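Local coordinates for elastinolytic metalloprotease (PDB 6IK4), which probably cleaves peptide bonds in elastin and bacterial peptidoglycan, acting through its M23-family domain as a zinc-dependent metalloendopeptidase, at residues A[62-67]-A[76-81]; A[29-34]-A[120-125]. One frame throughout, in Å; residues are numbered along the deposited sequence.

Overall arrangement
Both contacts are antiparallel strand pairings in the large sheet of the M23 domain, with centres about 12 Å apart. They are joined where strand 73-81 runs beside strand 119-125: Asn76 N lies 2.8 Å from Thr122 O, a probable hydrogen bond. Contact 1 pairs the two strands of a hairpin; it is partly buried and relies on amide and guanidinium bonds, aromatic packing and a disulfide cysteine. Contact 2 is more deeply buried, joins segments far apart in sequence, and carries two zinc ligands beside a serine-threonine pair. The two also meet near the active site, where His79 of contact 1 packs against His120 of contact 2.

Contact 1 (A[62-67]-A[76-81]); sequences SCNIRV and NYYHMS
Asn76 reaches across to two side chains of segment 62-67 with both amide ends. Its ND2 donates to Asn64 OD1 at 2.8 Å, arriving in the carbonyl plane of Asn64 although the two amide planes stand 71° apart. At the other end, Asn76 OD1 accepts from Arg66 NE at 3.0 Å along an almost straight N-H line in the guanidinium plane. The arginine chain is extended except for a bend at chi3 (-60°). One water donates to Asn76 OD1 and accepts from Asn64 ND2, which also hydrogen-bonds Glu110 OE2. With a leucine in its place, Asn64 OD1 and Arg66 NE would probably both lose this partner, and the water bridge would lose an anchor.

Tyr77 exchanges both backbone bonds with Ile65: Tyr77 N to Ile65 O is 2.9 Å and Ile65 N to Tyr77 O is 3.1 Å. This is the hydrogen-bonded pair of a beta hairpin, strands 64-68 and 73-81, with Asn64, Arg66, Asn76 and Tyr78 on one face and Ile65 and Tyr77 on the other. The Tyr77 ring carries CE1 to 4.0 Å from Val67 CG2, while its hydroxyl hydrogen-bonds Thr75 OG1 and Ala52 N.

Tyr78 brings CE1 to 3.5 Å from Cys63 SG, the sulfur lying obliquely, 53° off the ring normal; that sulfur is disulfide-bonded to Cys109. Asn64 CB sits at the ring edge, and Tyr78 OH hydrogen-bonds Gly111 O and Glu110 N.

The CB of His79, a predicted active-site residue, points away from segment 62-67; its ring meets that of His118, and ND1 hydrogen-bonds Ala107 O. Beyond this break, Met80 N donates to Cys63 O at 3.0 Å from above the carbonyl plane.

Contact 2 (A[29-34]-A[120-125]); sequences PYSSLD and HFTLLQ. With ZN (zinc ion), chain B.
The zinc site of the M23 peptidase domain is where Asp34 and His120 meet, on adjacent antiparallel strands. Asp34 OD1 and His120 ND1 each bind the zinc ion at 2.0 Å. The second carboxylate oxygen, Asp34 OD2, stays 2.8 Å from the metal, so the carboxylate binds essentially as a monodentate ligand. The 3.3 Å between Asp34 OD1 and His120 ND1 reflects two ligands sharing a metal rather than a hydrogen bond, with the carboxylate and imidazole planes 51° apart. His21 adds the third protein ligand. His120 is the second histidine of the HxH motif familiar in this family; the first, His118, is a predicted proton donor or acceptor.

The imidazole is held at both nitrogens. Strand alternation puts His120 on the face of Asp34, Ser32 and Thr122; with CG anti to the backbone N (chi1 170°), the ring lies beside its carbonyl carbon, where ND1 meets the zinc. Its NE2 hydrogen-bonds Asn23 OD1, a second-shell bond that, with the zinc at ND1, would limit turning of the ring, while Ser32 CB packs 3.4 Å from His120 CE1. Two residues along on the same face, past the Leu33-Phe121 pair, Ser32 OG and Thr122 OG1 share a hydrogen bond of 2.8 Å (either may be the donor). Ser31 OG rests 3.6 Å from the methyl Thr122 CG2 and hydrogen-bonds Gln129 OE1.

Backbone bonds set this register: Leu33 N to Phe121 O is 2.8 Å, with a matching return bond from Phe121 N to Leu33 O, and Leu123 N donates to Ser31 O. Against His21, Ser31 and Ser32 together form a classic beta bulge. On the opposite face the Phe121 ring meets those of Phe35 and Tyr77. Strand 119-125 thus lies between strands 32-36 and 73-81, and strand 14-17 pairs with 32-36 in turn.

Contact 1 (A[62-67]-A[76-81])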
# COMPACT_ATOMS: atom_id res chain seq x y z
N SER A 62 -13.03 -10.34 3.09
CA SER A 62 -13.12 -10.08 1.66
C SER A 62 -12.44 -8.77 1.25
O SER A 62 -12.31 -8.52 0.05
CB SER A 62 -14.59 -10.06 1.22
OG SER A 62 -15.21 -8.86 1.64
N CYS A 63 -12.02 -7.93 2.19
CA CYS A 63 -11.45 -6.63 1.85
C CYS A 63 -10.05 -6.43 2.44
O CYS A 63 -9.56 -5.30 2.49
CB CYS A 63 -12.38 -5.49 2.28
SG CYS A 63 -12.58 -5.25 4.06
N ASN A 64 -9.38 -7.51 2.85
CA ASN A 64 -8.18 -7.37 3.67
C ASN A 64 -7.30 -8.60 3.47
O ASN A 64 -7.67 -9.71 3.87
CB ASN A 64 -8.55 -7.19 5.13
CG ASN A 64 -7.36 -6.92 6.02
OD1 ASN A 64 -6.26 -6.63 5.54
ND2 ASN A 64 -7.57 -6.97 7.33
N ILE A 65 -6.14 -8.41 2.84
CA ILE A 65 -5.26 -9.52 2.49
C ILE A 65 -3.81 -9.11 2.76
O ILE A 65 -3.47 -7.93 2.71
CB ILE A 65 -5.46 -9.95 1.02
CG1 ILE A 65 -4.84 -11.32 0.74
CG2 ILE A 65 -4.88 -8.89 0.07
CD1 ILE A 65 -5.11 -11.82 -0.65
N ARG A 66 -2.97 -10.11 3.05
CA ARG A 66 -1.58 -9.86 3.42
C ARG A 66 -0.66 -10.85 2.70
O ARG A 66 -1.03 -12.01 2.49
CB ARG A 66 -1.39 -9.98 4.95
CG ARG A 66 0.03 -9.73 5.46
CD ARG A 66 0.12 -9.91 6.96
NE ARG A 66 -0.76 -9.01 7.70
CZ ARG A 66 -0.80 -8.93 9.03
NH1 ARG A 66 -0.00 -9.70 9.76
NH2 ARG A 66 -1.64 -8.09 9.62
N VAL A 67 0.53 -10.37 2.33
CA VAL A 67 1.60 -11.19 1.75
C VAL A 67 2.76 -11.17 2.73
O VAL A 67 3.35 -10.12 2.98
CB VAL A 67 2.05 -10.66 0.38
CG1 VAL A 67 3.13 -11.59 -0.22
CG2 VAL A 67 0.86 -10.48 -0.57
N ASN A 76 0.45 -5.45 3.88
CA ASN A 76 -0.97 -5.64 4.07
C ASN A 76 -1.71 -4.68 3.14
O ASN A 76 -1.25 -3.56 2.91
CB ASN A 76 -1.35 -5.39 5.53
CG ASN A 76 -2.66 -6.05 5.91
OD1 ASN A 76 -2.68 -7.20 6.34
ND2 ASN A 76 -3.77 -5.33 5.73
N TYR A 77 -2.83 -5.15 2.58
CA TYR A 77 -3.61 -4.43 1.58
C TYR A 77 -5.05 -4.38 2.06
O TYR A 77 -5.71 -5.43 2.11
CB TYR A 77 -3.53 -5.12 0.21
CG TYR A 77 -2.11 -5.37 -0.25
CD1 TYR A 77 -1.35 -6.42 0.29
CD2 TYR A 77 -1.52 -4.55 -1.21
CE1 TYR A 77 -0.03 -6.64 -0.12
CE2 TYR A 77 -0.21 -4.77 -1.63
CZ TYR A 77 0.54 -5.80 -1.07
OH TYR A 77 1.85 -6.00 -1.48
N TYR A 78 -5.56 -3.19 2.38
CA TYR A 78 -6.89 -3.02 2.93
C TYR A 78 -7.73 -2.12 2.01
O TYR A 78 -7.19 -1.39 1.18
CB TYR A 78 -6.83 -2.46 4.37
CG TYR A 78 -8.19 -2.43 5.05
CD1 TYR A 78 -8.87 -3.61 5.34
CD2 TYR A 78 -8.80 -1.23 5.38
CE1 TYR A 78 -10.13 -3.59 5.95
CE2 TYR A 78 -10.05 -1.20 5.99
CZ TYR A 78 -10.71 -2.38 6.27
OH TYR A 78 -11.96 -2.35 6.87
N HIS A 79 -9.06 -2.24 2.14
CA HIS A 79 -10.05 -1.65 1.23
C HIS A 79 -10.12 -2.39 -0.11
O HIS A 79 -10.32 -1.77 -1.15
CB HIS A 79 -9.81 -0.15 0.96
CG HIS A 79 -9.69 0.69 2.19
ND1 HIS A 79 -10.63 0.70 3.20
CD2 HIS A 79 -8.75 1.61 2.54
CE1 HIS A 79 -10.26 1.56 4.13
NE2 HIS A 79 -9.12 2.13 3.76
N MET A 80 -10.00 -3.72 -0.08
CA MET A 80 -9.89 -4.52 -1.29
C MET A 80 -11.23 -5.14 -1.69
O MET A 80 -12.18 -5.20 -0.91
CB MET A 80 -8.86 -5.65 -1.09
CG MET A 80 -7.45 -5.18 -0.74
SD MET A 80 -6.73 -4.28 -2.13
CE MET A 80 -6.51 -5.57 -3.35
N SER A 81 -11.26 -5.63 -2.93
CA SER A 81 -12.37 -6.43 -3.43
C SER A 81 -11.83 -7.45 -4.43
O SER A 81 -10.66 -7.39 -4.84
CB SER A 81 -13.45 -5.56 -4.08
OG SER A 81 -13.01 -5.06 -5.34
O HOH W 1 -4.76 -6.83 8.60

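Contact 2 (A[29-34]-A[120-125])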
# COMPACT_ATOMS: atom_id res chain seq x y z
N PRO A 29 3.63 3.64 14.64
CA PRO A 29 4.55 4.29 13.70
C PRO A 29 3.84 4.64 12.39
O PRO A 29 2.71 4.20 12.22
CB PRO A 29 5.62 3.22 13.48
CG PRO A 29 4.88 1.93 13.62
CD PRO A 29 3.70 2.17 14.55
N TYR A 30 4.48 5.39 11.48
CA TYR A 30 3.86 5.71 10.19
C TYR A 30 4.21 4.58 9.23
O TYR A 30 5.21 4.62 8.51
CB TYR A 30 4.32 7.06 9.67
CG TYR A 30 4.04 8.17 10.65
CD1 TYR A 30 3.00 8.07 11.57
CD2 TYR A 30 4.83 9.32 10.66
CE1 TYR A 30 2.75 9.10 12.49
CE2 TYR A 30 4.59 10.34 11.57
CZ TYR A 30 3.55 10.22 12.48
OH TYR A 30 3.34 11.25 13.37
N SER A 31 3.36 3.57 9.22
CA SER A 31 3.58 2.29 8.55
C SER A 31 2.87 2.16 7.22
O SER A 31 3.09 1.17 6.51
CB SER A 31 3.07 1.17 9.45
OG SER A 31 1.67 1.29 9.58
N SER A 32 1.99 3.10 6.87
CA SER A 32 1.01 2.88 5.82
C SER A 32 0.99 4.04 4.83
O SER A 32 1.31 5.18 5.17
CB SER A 32 -0.39 2.69 6.42
OG SER A 32 -0.42 1.63 7.36
N LEU A 33 0.57 3.73 3.60
CA LEU A 33 0.36 4.69 2.53
C LEU A 33 -0.95 4.37 1.85
O LEU A 33 -1.31 3.19 1.72
CB LEU A 33 1.50 4.64 1.49
CG LEU A 33 2.88 5.05 2.00
CD1 LEU A 33 3.97 4.49 1.08
CD2 LEU A 33 2.99 6.58 2.10
N ASP A 34 -1.68 5.40 1.41
CA ASP A 34 -2.88 5.21 0.61
C ASP A 34 -2.54 5.48 -0.86
O ASP A 34 -2.09 6.58 -1.20
CB ASP A 34 -4.01 6.14 1.08
CG ASP A 34 -4.45 5.82 2.50
OD1 ASP A 34 -4.24 4.67 2.93
OD2 ASP A 34 -5.01 6.70 3.18
N HIS A 120 -5.21 0.87 1.13
CA HIS A 120 -4.44 1.21 2.32
C HIS A 120 -3.35 0.16 2.44
O HIS A 120 -3.64 -1.01 2.71
CB HIS A 120 -5.37 1.21 3.54
CG HIS A 120 -4.68 1.32 4.87
ND1 HIS A 120 -4.30 2.52 5.42
CD2 HIS A 120 -4.37 0.37 5.79
CE1 HIS A 120 -3.76 2.31 6.61
NE2 HIS A 120 -3.79 1.01 6.86
N PHE A 121 -2.11 0.57 2.21
CA PHE A 121 -0.95 -0.32 2.09
C PHE A 121 -0.07 -0.19 3.33
O PHE A 121 0.33 0.92 3.67
CB PHE A 121 -0.18 0.06 0.82
CG PHE A 121 1.13 -0.66 0.62
CD1 PHE A 121 1.17 -1.89 -0.01
CD2 PHE A 121 2.33 -0.05 0.98
CE1 PHE A 121 2.39 -2.54 -0.23
CE2 PHE A 121 3.54 -0.69 0.77
CZ PHE A 121 3.57 -1.93 0.16
N THR A 122 0.25 -1.31 3.99
CA THR A 122 0.93 -1.29 5.29
C THR A 122 2.12 -2.24 5.28
O THR A 122 2.01 -3.36 4.80
CB THR A 122 -0.02 -1.70 6.43
OG1 THR A 122 -1.19 -0.86 6.43
CG2 THR A 122 0.68 -1.67 7.84
N LEU A 123 3.25 -1.78 5.86
CA LEU A 123 4.43 -2.61 6.05
C LEU A 123 4.45 -3.17 7.47
O LEU A 123 4.27 -2.42 8.45
CB LEU A 123 5.72 -1.82 5.80
CG LEU A 123 7.03 -2.59 5.99
CD1 LEU A 123 7.17 -3.69 4.92
CD2 LEU A 123 8.26 -1.66 5.96
N LEU A 124 4.72 -4.47 7.60
CA LEU A 124 4.77 -5.12 8.89
C LEU A 124 6.06 -5.93 8.99
O LEU A 124 6.66 -6.30 7.98
CB LEU A 124 3.57 -6.06 9.10
CG LEU A 124 2.17 -5.45 9.00
CD1 LEU A 124 1.62 -5.66 7.62
CD2 LEU A 124 1.26 -6.06 10.04
N GLN A 125 6.47 -6.18 10.23
CA GLN A 125 7.51 -7.17 10.50
C GLN A 125 7.05 -7.99 11.69
O GLN A 125 6.53 -7.44 12.66
CB GLN A 125 8.88 -6.53 10.79
CG GLN A 125 10.01 -7.61 10.76
CD GLN A 125 11.34 -7.16 11.34
OE1 GLN A 125 11.53 -5.98 11.62
NE2 GLN A 125 12.26 -8.10 11.52
ZN ZN B . -4.56 4.49 4.92